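Local coordinates for tudor domain-containing protein 1 (Homo sapiens, PDB 5M9N), which binds partner proteins methylated on arginine through its Tudor domains and probably acts in piRNA-guided repression of transposons during spermatogenesis, at residues A91-S94 with E95-Q98; V153-L157 with G158-P162; E163-C166 with L167-L171. All blocks are in the same frame, centred on the assembly; numbering follows the deposited sequence.

Contact 1 of 3, residues A91-S94 with E95-Q98; sequences AQFS and EDDQ
F93 meets E95 and D96 where the chain turns back after strand 88-92. The loop belongs to the Tudor barrel, the small SH3-like fold that reads methylated arginine. E95 lies alongside F93 and points the same way. Its CB sits over one face of the ring, 4.1 Å from the centroid, in a CH-pi contact. Its carboxylate reaches the far end of the ring, E95 OE2 to F93 CZ 3.2 Å. The D96 side chain crosses F93 at about a right angle, with carboxylate and ring planes 84° apart. D96 OD1 stands 3.4 Å from F93 CB, and OD2 lies in the ring plane, at its edge. Placing CG anti to the amide nitrogen (chi1 -176°) brings the F93 ring under E95 CB, with D96 OD2 at its edge.

Backbone bonds close the loop. D97 N donates to F93 O at 2.8 Å, and F93 N donates to Q98 O at 2.9 Å. The extended side chain of Q92 adds a third bond, NE2 to D97 O at 3.0 Å. That acceptor lies close to the plane of the Q92 amide, while NE2 comes in tilted from the carbonyl plane of D97.

A second shell holds the loop's polar groups. Q98 N approaches D96 OD1 from above the carboxylate plane, at 3.0 Å, which makes an Asx turn. D96 OD2 is bonded to the hydroxyl of Y100, and D97 OD1 forms a salt bridge with R130. S94 OG is hydrogen-bonded to E124.

F93 also packs on a modified side chain of the bound peptide and stacks edge-to-face with Y117, consistent with a wall of the aromatic cage. The loop joins strand 88-92 to strand 99-109, its antiparallel neighbour, and F93 touches E124 on strand 123-127.

Contact 2 of 3, residues V153-L157 with G158-P162; sequences VKPSL and GIWTP
P155 lies flat against the indole of W160, and this is the tight part of the contact. P155 CB sits over the five-membered ring, 3.7 Å from its centroid and 12° off the normal, in a CH-pi contact. P155 CD covers the neighbouring part of the same system, 3.6 Å from W160 CZ2. V153 CG2 reaches the outer end of the indole, 3.9 Å from W160 CH2. With CG turned away from its own carbonyl carbon (chi1 -58°), W160 brings its ring back over the strand.

P155 to G158 form an ordered type I beta turn, closed by G158 N to P155 O at 2.8 Å. G158 takes a positive phi of 101° at the end of the turn. The looser side is that of L157, which is exposed; its CD1 comes no closer than 4.0 Å to T161 CG2.

T161 is the N-cap of helix 162-172, and its OG1 weakly accepts from A164 N. W160 NE1 is hydrogen-bonded to E48. Proline carbons therefore meet the electron-rich indole face, while the indole N-H is directed to a carboxylate, which together probably hold the rotation of the ring.

Contact 3 of 3, residues E163-C166 with L167-L171; sequences EAIC and LMKKL
E163 to C166 bond to L167 to K170 one turn on, a local contact within the alpha-helix 162-172. The helix follows strand 153-155 and precedes strand 177-184, in the part of the extended Tudor domain that resembles a staphylococcal nuclease fold. Four consecutive i to i+4 backbone bonds join the two halves. L167 N donates to E163 O at 3.1 Å, and M168 N to A164 O at 2.9 Å. K169 N donates to I165 O at 2.9 Å, and K170 N to C166 O at 3.0 Å. The M168 bond is nearly straight, with 169° at the hydrogen. The K170 bond is more bent, at 148°.

The sides of the helix differ in character. A164 and M168 are buried. A164 and L167 pack on F213. M168 touches P47, I44 and V204, and L167 and L171 reach the helix 204-210. M168 keeps an extended chain, with all three torsions near 180°, and so carries its sulfur away from its own helix into that interior. E163, C166 and K170 lie on an exposed side.

Between these sides, I165 and K169 run side by side and point the same way, one turn apart. The aliphatic stem of K169 passes close to the I165 carbonyl, with CG 3.2 Å from I165 O. K169 also touches I44 on strand 36-44. Its chain stays extended up to a bend at the last torsion (chi4 -59°), and before the ammonium group its CE rests on the methyl CG2 of I165 at 3.5 Å.

Overall arrangement
The three contacts follow one another along the chain but serve two parts of the extended Tudor domain. Contact 1 is in the Tudor barrel and touches the bound peptide; D96 and Q98 pack on the peptide backbone. Contacts 2 and 3 lie in the other part, on the same side of the chain's centre. Their centres are 12 Å apart, and they touch where W160 O meets I165 CD1 at 3.9 Å. Contact 1 is well separated from both: its centre is 33 Å from that of contact 2 and 27 Å from that of contact 3, with nearest atoms about 19 and 12 Å apart.

Contact 1 of 3, residues A91-S94 with E95-Q98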
ATOM      1  N   ALA A  91       2.927  10.001   9.688  1.00 25.47           N
ATOM      2  CA  ALA A  91       4.032   9.259  10.237  1.00 25.13           C
ATOM      3  C   ALA A  91       5.309   9.594   9.460  1.00 25.62           C
ATOM      4  O   ALA A  91       5.281   9.641   8.201  1.00 24.59           O
ATOM      5  CB  ALA A  91       3.744   7.800  10.122  1.00 24.76           C
ATOM      6  N   GLN A  92       6.415   9.810  10.189  1.00 26.07           N
ATOM      7  CA  GLN A  92       7.704  10.100   9.562  1.00 26.79           C
ATOM      8  C   GLN A  92       8.504   8.806   9.377  1.00 26.83           C
ATOM      9  O   GLN A  92       8.940   8.166  10.349  1.00 26.95           O
ATOM     10  CB  GLN A  92       8.438  11.080  10.484  1.00 27.75           C
ATOM     11  CG  GLN A  92       9.614  11.764   9.907  1.00 28.41           C
ATOM     12  CD  GLN A  92      10.208  12.766  10.869  1.00 29.23           C
ATOM     13  OE1 GLN A  92       9.868  12.820  12.072  1.00 30.04           O
ATOM     14  NE2 GLN A  92      11.120  13.506  10.386  1.00 30.00           N
ATOM     15  N   PHE A  93       8.630   8.388   8.136  1.00 26.71           N
ATOM     16  CA  PHE A  93       9.246   7.122   7.747  1.00 27.19           C
ATOM     17  C   PHE A  93      10.675   7.053   8.223  1.00 28.37           C
ATOM     18  O   PHE A  93      11.392   8.031   8.135  1.00 28.46           O
ATOM     19  CB  PHE A  93       9.137   7.002   6.195  1.00 27.39           C
ATOM     20  CG  PHE A  93       9.639   5.705   5.603  1.00 27.51           C
ATOM     21  CD1 PHE A  93       9.492   4.484   6.264  1.00 27.31           C
ATOM     22  CD2 PHE A  93      10.166   5.705   4.319  1.00 27.75           C
ATOM     23  CE1 PHE A  93       9.922   3.303   5.689  1.00 27.54           C
ATOM     24  CE2 PHE A  93      10.607   4.535   3.739  1.00 27.92           C
ATOM     25  CZ  PHE A  93      10.479   3.334   4.407  1.00 28.11           C
ATOM     26  N   SER A  94      11.080   5.914   8.796  1.00 28.98           N
ATOM     27  CA  SER A  94      12.396   5.847   9.391  1.00 30.49           C
ATOM     28  C   SER A  94      13.529   6.010   8.362  1.00 31.90           C
ATOM     29  O   SER A  94      14.568   6.539   8.707  1.00 31.24           O
ATOM     30  CB  SER A  94      12.637   4.546  10.125  1.00 30.49           C
ATOM     31  OG  SER A  94      12.392   3.499   9.235  1.00 29.92           O
ATOM     32  N   GLU A  95      13.328   5.473   7.171  1.00 33.15           N
ATOM     33  CA  GLU A  95      14.426   5.399   6.170  1.00 35.78           C
ATOM     34  C   GLU A  95      14.743   6.714   5.433  1.00 35.60           C
ATOM     35  O   GLU A  95      15.835   6.861   4.917  1.00 36.55           O
ATOM     36  CB  GLU A  95      14.122   4.349   5.112  1.00 37.47           C
ATOM     37  CG  GLU A  95      14.148   2.883   5.525  1.00 39.62           C
ATOM     38  CD  GLU A  95      13.886   1.977   4.298  1.00 41.92           C
ATOM     39  OE1 GLU A  95      14.661   2.035   3.320  1.00 44.78           O
ATOM     40  OE2 GLU A  95      12.909   1.201   4.282  1.00 43.09           O
ATOM     41  N   ASP A  96      13.795   7.643   5.333  1.00 34.34           N
ATOM     42  CA  ASP A  96      14.079   8.937   4.675  1.00 34.18           C
ATOM     43  C   ASP A  96      13.609  10.140   5.514  1.00 33.71           C
ATOM     44  O   ASP A  96      13.807  11.265   5.120  1.00 32.97           O
ATOM     45  CB  ASP A  96      13.417   8.975   3.263  1.00 33.77           C
ATOM     46  CG  ASP A  96      11.880   8.922   3.311  1.00 32.67           C
ATOM     47  OD1 ASP A  96      11.318   8.878   4.433  1.00 31.29           O
ATOM     48  OD2 ASP A  96      11.201   8.917   2.257  1.00 31.76           O
ATOM     49  N   ASP A  97      12.906   9.901   6.626  1.00 32.61           N
ATOM     50  CA  ASP A  97      12.426  10.987   7.506  1.00 32.59           C
ATOM     51  C   ASP A  97      11.443  11.919   6.890  1.00 32.46           C
ATOM     52  O   ASP A  97      11.218  13.003   7.415  1.00 32.82           O
ATOM     53  CB  ASP A  97      13.594  11.769   8.140  1.00 33.88           C
ATOM     54  CG  ASP A  97      14.345  10.933   9.122  1.00 34.14           C
ATOM     55  OD1 ASP A  97      13.675  10.198   9.892  1.00 33.46           O
ATOM     56  OD2 ASP A  97      15.592  11.014   9.157  1.00 35.03           O
ATOM     57  N   GLN A  98      10.773  11.447   5.836  1.00 31.83           N
ATOM     58  CA  GLN A  98       9.749  12.205   5.196  1.00 31.73           C
ATOM     59  C   GLN A  98       8.454  11.742   5.810  1.00 29.98           C
ATOM     60  O   GLN A  98       8.414  10.670   6.345  1.00 29.01           O
ATOM     61  CB  GLN A  98       9.773  11.913   3.715  1.00 32.97           C
ATOM     62  CG  GLN A  98      11.108  12.243   3.068  1.00 35.20           C
ATOM     63  CD  GLN A  98      11.608  13.625   3.432  1.00 37.68           C
ATOM     64  OE1 GLN A  98      12.542  13.765   4.220  1.00 40.95           O
ATOM     65  NE2 GLN A  98      10.951  14.662   2.923  1.00 38.66           N
TER

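Contact 2 of 3, residues V153-L157 with G158-P162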
ATOM      1  N   VAL A 153      -4.850 -18.747  -8.278  1.00 41.10           N
ATOM      2  CA  VAL A 153      -3.761 -19.525  -7.684  1.00 42.48           C
ATOM      3  C   VAL A 153      -3.950 -19.763  -6.208  1.00 42.69           C
ATOM      4  O   VAL A 153      -4.537 -18.947  -5.518  1.00 42.44           O
ATOM      5  CB  VAL A 153      -2.353 -18.915  -7.877  1.00 42.10           C
ATOM      6  CG1 VAL A 153      -1.960 -18.982  -9.326  1.00 42.37           C
ATOM      7  CG2 VAL A 153      -2.228 -17.489  -7.280  1.00 41.49           C
ATOM      8  N   LYS A 154      -3.460 -20.924  -5.767  1.00 44.84           N
ATOM      9  CA  LYS A 154      -3.331 -21.284  -4.350  1.00 45.08           C
ATOM     10  C   LYS A 154      -1.930 -21.829  -4.165  1.00 44.89           C
ATOM     11  O   LYS A 154      -1.371 -22.415  -5.111  1.00 44.56           O
ATOM     12  CB  LYS A 154      -4.259 -22.419  -4.005  1.00 48.00           C
ATOM     13  CG  LYS A 154      -5.735 -22.183  -4.231  1.00 50.08           C
ATOM     14  CD  LYS A 154      -6.446 -23.514  -4.547  1.00 52.55           C
ATOM     15  CE  LYS A 154      -6.177 -24.612  -3.526  1.00 53.72           C
ATOM     16  NZ  LYS A 154      -7.218 -25.662  -3.606  1.00 55.96           N
ATOM     17  N   PRO A 155      -1.373 -21.696  -2.956  1.00 44.65           N
ATOM     18  CA  PRO A 155      -0.021 -22.198  -2.701  1.00 46.01           C
ATOM     19  C   PRO A 155       0.013 -23.716  -2.762  1.00 48.32           C
ATOM     20  O   PRO A 155      -0.776 -24.345  -2.047  1.00 49.06           O
ATOM     21  CB  PRO A 155       0.260 -21.758  -1.260  1.00 45.33           C
ATOM     22  CG  PRO A 155      -1.061 -21.424  -0.661  1.00 44.54           C
ATOM     23  CD  PRO A 155      -1.978 -21.059  -1.765  1.00 44.51           C
ATOM     24  N   SER A 156       0.916 -24.307  -3.544  1.00 49.63           N
ATOM     25  CA  SER A 156       0.826 -25.760  -3.805  1.00 52.85           C
ATOM     26  C   SER A 156       1.097 -26.624  -2.571  1.00 54.02           C
ATOM     27  O   SER A 156       0.786 -27.797  -2.612  1.00 57.54           O
ATOM     28  CB  SER A 156       1.674 -26.225  -4.994  1.00 53.52           C
ATOM     29  OG  SER A 156       3.032 -26.411  -4.672  1.00 54.68           O
ATOM     30  N   LEU A 157       1.660 -26.055  -1.501  1.00 53.82           N
ATOM     31  CA  LEU A 157       1.756 -26.723  -0.180  1.00 54.74           C
ATOM     32  C   LEU A 157       0.668 -26.338   0.816  1.00 52.99           C
ATOM     33  O   LEU A 157       0.502 -27.033   1.826  1.00 56.12           O
ATOM     34  CB  LEU A 157       3.109 -26.437   0.479  1.00 54.93           C
ATOM     35  CG  LEU A 157       4.354 -26.774  -0.340  1.00 55.74           C
ATOM     36  CD1 LEU A 157       5.613 -26.473   0.458  1.00 55.62           C
ATOM     37  CD2 LEU A 157       4.331 -28.230  -0.772  1.00 57.81           C
ATOM     38  N   GLY A 158      -0.066 -25.257   0.550  1.00 50.75           N
ATOM     39  CA  GLY A 158      -1.015 -24.658   1.505  1.00 49.55           C
ATOM     40  C   GLY A 158      -0.456 -23.424   2.199  1.00 48.75           C
ATOM     41  O   GLY A 158      -1.178 -22.708   2.928  1.00 48.46           O
ATOM     42  N   ILE A 159       0.845 -23.215   2.023  1.00 48.38           N
ATOM     43  CA  ILE A 159       1.558 -22.053   2.529  1.00 48.01           C
ATOM     44  C   ILE A 159       2.442 -21.555   1.379  1.00 45.95           C
ATOM     45  O   ILE A 159       3.067 -22.403   0.735  1.00 43.71           O
ATOM     46  CB  ILE A 159       2.532 -22.431   3.662  1.00 49.23           C
ATOM     47  CG1 ILE A 159       1.911 -23.398   4.682  1.00 51.54           C
ATOM     48  CG2 ILE A 159       3.048 -21.171   4.350  1.00 49.49           C
ATOM     49  CD1 ILE A 159       0.774 -22.845   5.504  1.00 51.22           C
ATOM     50  N   TRP A 160       2.531 -20.227   1.158  1.00 45.03           N
ATOM     51  CA  TRP A 160       3.549 -19.664   0.198  1.00 45.93           C
ATOM     52  C   TRP A 160       4.933 -19.636   0.827  1.00 48.20           C
ATOM     53  O   TRP A 160       5.146 -19.061   1.917  1.00 50.08           O
ATOM     54  CB  TRP A 160       3.210 -18.261  -0.315  1.00 43.47           C
ATOM     55  CG  TRP A 160       1.909 -18.191  -1.000  1.00 42.11           C
ATOM     56  CD1 TRP A 160       0.743 -17.782  -0.448  1.00 41.43           C
ATOM     57  CD2 TRP A 160       1.611 -18.537  -2.369  1.00 41.72           C
ATOM     58  NE1 TRP A 160      -0.258 -17.852  -1.366  1.00 41.51           N
ATOM     59  CE2 TRP A 160       0.240 -18.309  -2.557  1.00 41.21           C
ATOM     60  CE3 TRP A 160       2.374 -19.020  -3.453  1.00 41.23           C
ATOM     61  CZ2 TRP A 160      -0.405 -18.528  -3.791  1.00 41.47           C
ATOM     62  CZ3 TRP A 160       1.730 -19.255  -4.686  1.00 41.27           C
ATOM     63  CH2 TRP A 160       0.357 -19.012  -4.842  1.00 41.17           C
ATOM     64  N   THR A 161       5.855 -20.302   0.151  1.00 52.75           N
ATOM     65  CA  THR A 161       7.232 -20.386   0.580  1.00 57.18           C
ATOM     66  C   THR A 161       8.004 -19.157   0.081  1.00 60.72           C
ATOM     67  O   THR A 161       7.732 -18.684  -1.039  1.00 57.24           O
ATOM     68  CB  THR A 161       7.904 -21.624  -0.010  1.00 59.01           C
ATOM     69  OG1 THR A 161       7.852 -21.560  -1.436  1.00 60.72           O
ATOM     70  CG2 THR A 161       7.190 -22.851   0.434  1.00 59.38           C
ATOM     71  N   PRO A 162       8.988 -18.664   0.885  1.00 63.60           N
ATOM     72  CA  PRO A 162       9.794 -17.480   0.530  1.00 62.67           C
ATOM     73  C   PRO A 162      10.439 -17.562  -0.836  1.00 61.29           C
ATOM     74  O   PRO A 162      10.769 -16.524  -1.409  1.00 57.19           O
ATOM     75  CB  PRO A 162      10.877 -17.422   1.624  1.00 65.68           C
ATOM     76  CG  PRO A 162      10.844 -18.757   2.293  1.00 67.16           C
ATOM     77  CD  PRO A 162       9.438 -19.254   2.166  1.00 65.72           C
TER

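Contact 3 of 3, residues E163-C166 with L167-L171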
ATOM      1  N   GLU A 163      10.617 -18.785  -1.334  1.00 59.03           N
ATOM      2  CA  GLU A 163      11.022 -18.987  -2.693  1.00 58.91           C
ATOM      3  C   GLU A 163       9.978 -18.624  -3.742  1.00 56.31           C
ATOM      4  O   GLU A 163      10.340 -18.154  -4.823  1.00 55.14           O
ATOM      5  CB  GLU A 163      11.426 -20.431  -2.910  1.00 61.46           C
ATOM      6  CG  GLU A 163      12.024 -20.622  -4.284  1.00 63.34           C
ATOM      7  CD  GLU A 163      12.983 -21.778  -4.387  1.00 66.87           C
ATOM      8  OE1 GLU A 163      12.906 -22.670  -3.514  1.00 66.63           O
ATOM      9  OE2 GLU A 163      13.793 -21.785  -5.367  1.00 67.64           O
ATOM     10  N   ALA A 164       8.706 -18.927  -3.490  1.00 52.36           N
ATOM     11  CA  ALA A 164       7.643 -18.524  -4.416  1.00 49.87           C
ATOM     12  C   ALA A 164       7.571 -17.007  -4.439  1.00 47.99           C
ATOM     13  O   ALA A 164       7.467 -16.390  -5.486  1.00 44.45           O
ATOM     14  CB  ALA A 164       6.299 -19.096  -4.003  1.00 49.91           C
ATOM     15  N   ILE A 165       7.622 -16.429  -3.247  1.00 46.62           N
ATOM     16  CA  ILE A 165       7.599 -14.982  -3.055  1.00 45.43           C
ATOM     17  C   ILE A 165       8.784 -14.254  -3.743  1.00 45.54           C
ATOM     18  O   ILE A 165       8.604 -13.202  -4.353  1.00 42.89           O
ATOM     19  CB  ILE A 165       7.536 -14.703  -1.549  1.00 44.74           C
ATOM     20  CG1 ILE A 165       6.175 -15.182  -0.992  1.00 44.08           C
ATOM     21  CG2 ILE A 165       7.750 -13.232  -1.249  1.00 45.08           C
ATOM     22  CD1 ILE A 165       6.247 -15.561   0.487  1.00 44.50           C
ATOM     23  N   CYS A 166       9.968 -14.833  -3.609  1.00 46.53           N
ATOM     24  CA  CYS A 166      11.171 -14.389  -4.305  1.00 49.03           C
ATOM     25  C   CYS A 166      10.960 -14.325  -5.811  1.00 46.83           C
ATOM     26  O   CYS A 166      11.247 -13.336  -6.444  1.00 46.74           O
ATOM     27  CB  CYS A 166      12.307 -15.351  -4.003  1.00 51.72           C
ATOM     28  SG  CYS A 166      13.890 -14.797  -4.623  1.00 58.48           S
ATOM     29  N   LEU A 167      10.444 -15.414  -6.360  1.00 45.93           N
ATOM     30  CA  LEU A 167      10.145 -15.507  -7.753  1.00 44.64           C
ATOM     31  C   LEU A 167       9.140 -14.467  -8.200  1.00 42.90           C
ATOM     32  O   LEU A 167       9.342 -13.836  -9.228  1.00 42.25           O
ATOM     33  CB  LEU A 167       9.608 -16.892  -8.090  1.00 45.37           C
ATOM     34  CG  LEU A 167       9.177 -17.060  -9.555  1.00 45.31           C
ATOM     35  CD1 LEU A 167      10.350 -16.859 -10.526  1.00 46.38           C
ATOM     36  CD2 LEU A 167       8.534 -18.402  -9.772  1.00 46.02           C
ATOM     37  N   MET A 168       8.042 -14.309  -7.465  1.00 40.16           N
ATOM     38  CA  MET A 168       7.084 -13.245  -7.751  1.00 39.00           C
ATOM     39  C   MET A 168       7.749 -11.862  -7.779  1.00 39.43           C
ATOM     40  O   MET A 168       7.465 -11.063  -8.683  1.00 39.92           O
ATOM     41  CB  MET A 168       5.920 -13.233  -6.742  1.00 37.35           C
ATOM     42  CG  MET A 168       4.888 -12.166  -7.055  1.00 36.13           C
ATOM     43  SD  MET A 168       3.451 -12.175  -5.941  1.00 34.06           S
ATOM     44  CE  MET A 168       2.641 -10.653  -6.434  1.00 33.20           C
ATOM     45  N   LYS A 169       8.584 -11.580  -6.777  1.00 40.07           N
ATOM     46  CA  LYS A 169       9.311 -10.323  -6.670  1.00 41.86           C
ATOM     47  C   LYS A 169      10.178 -10.080  -7.915  1.00 42.99           C
ATOM     48  O   LYS A 169      10.254  -8.948  -8.402  1.00 41.96           O
ATOM     49  CB  LYS A 169      10.213 -10.295  -5.424  1.00 43.91           C
ATOM     50  CG  LYS A 169       9.479 -10.150  -4.113  1.00 44.77           C
ATOM     51  CD  LYS A 169      10.382 -10.652  -2.997  1.00 48.13           C
ATOM     52  CE  LYS A 169       9.805 -10.411  -1.617  1.00 49.79           C
ATOM     53  NZ  LYS A 169       9.584  -8.967  -1.399  1.00 51.01           N
ATOM     54  N   LYS A 170      10.802 -11.156  -8.395  1.00 44.44           N
ATOM     55  CA  LYS A 170      11.687 -11.152  -9.575  1.00 46.09           C
ATOM     56  C   LYS A 170      10.882 -10.880 -10.846  1.00 45.60           C
ATOM     57  O   LYS A 170      11.322 -10.141 -11.707  1.00 46.01           O
ATOM     58  CB  LYS A 170      12.388 -12.523  -9.647  1.00 49.27           C
ATOM     59  CG  LYS A 170      13.443 -12.761 -10.734  1.00 53.60           C
ATOM     60  CD  LYS A 170      14.107 -14.134 -10.511  1.00 56.15           C
ATOM     61  CE  LYS A 170      15.479 -14.313 -11.194  1.00 58.76           C
ATOM     62  NZ  LYS A 170      15.433 -14.682 -12.635  1.00 59.90           N
ATOM     63  N   LEU A 171       9.683 -11.444 -10.973  1.00 43.85           N
ATOM     64  CA  LEU A 171       8.867 -11.174 -12.159  1.00 42.92           C
ATOM     65  C   LEU A 171       8.357  -9.726 -12.272  1.00 41.31           C
ATOM     66  O   LEU A 171       8.045  -9.289 -13.348  1.00 39.98           O
ATOM     67  CB  LEU A 171       7.696 -12.153 -12.251  1.00 42.49           C
ATOM     68  CG  LEU A 171       8.046 -13.634 -12.305  1.00 43.25           C
ATOM     69  CD1 LEU A 171       6.923 -14.490 -11.731  1.00 43.05           C
ATOM     70  CD2 LEU A 171       8.425 -14.091 -13.713  1.00 44.68           C
TER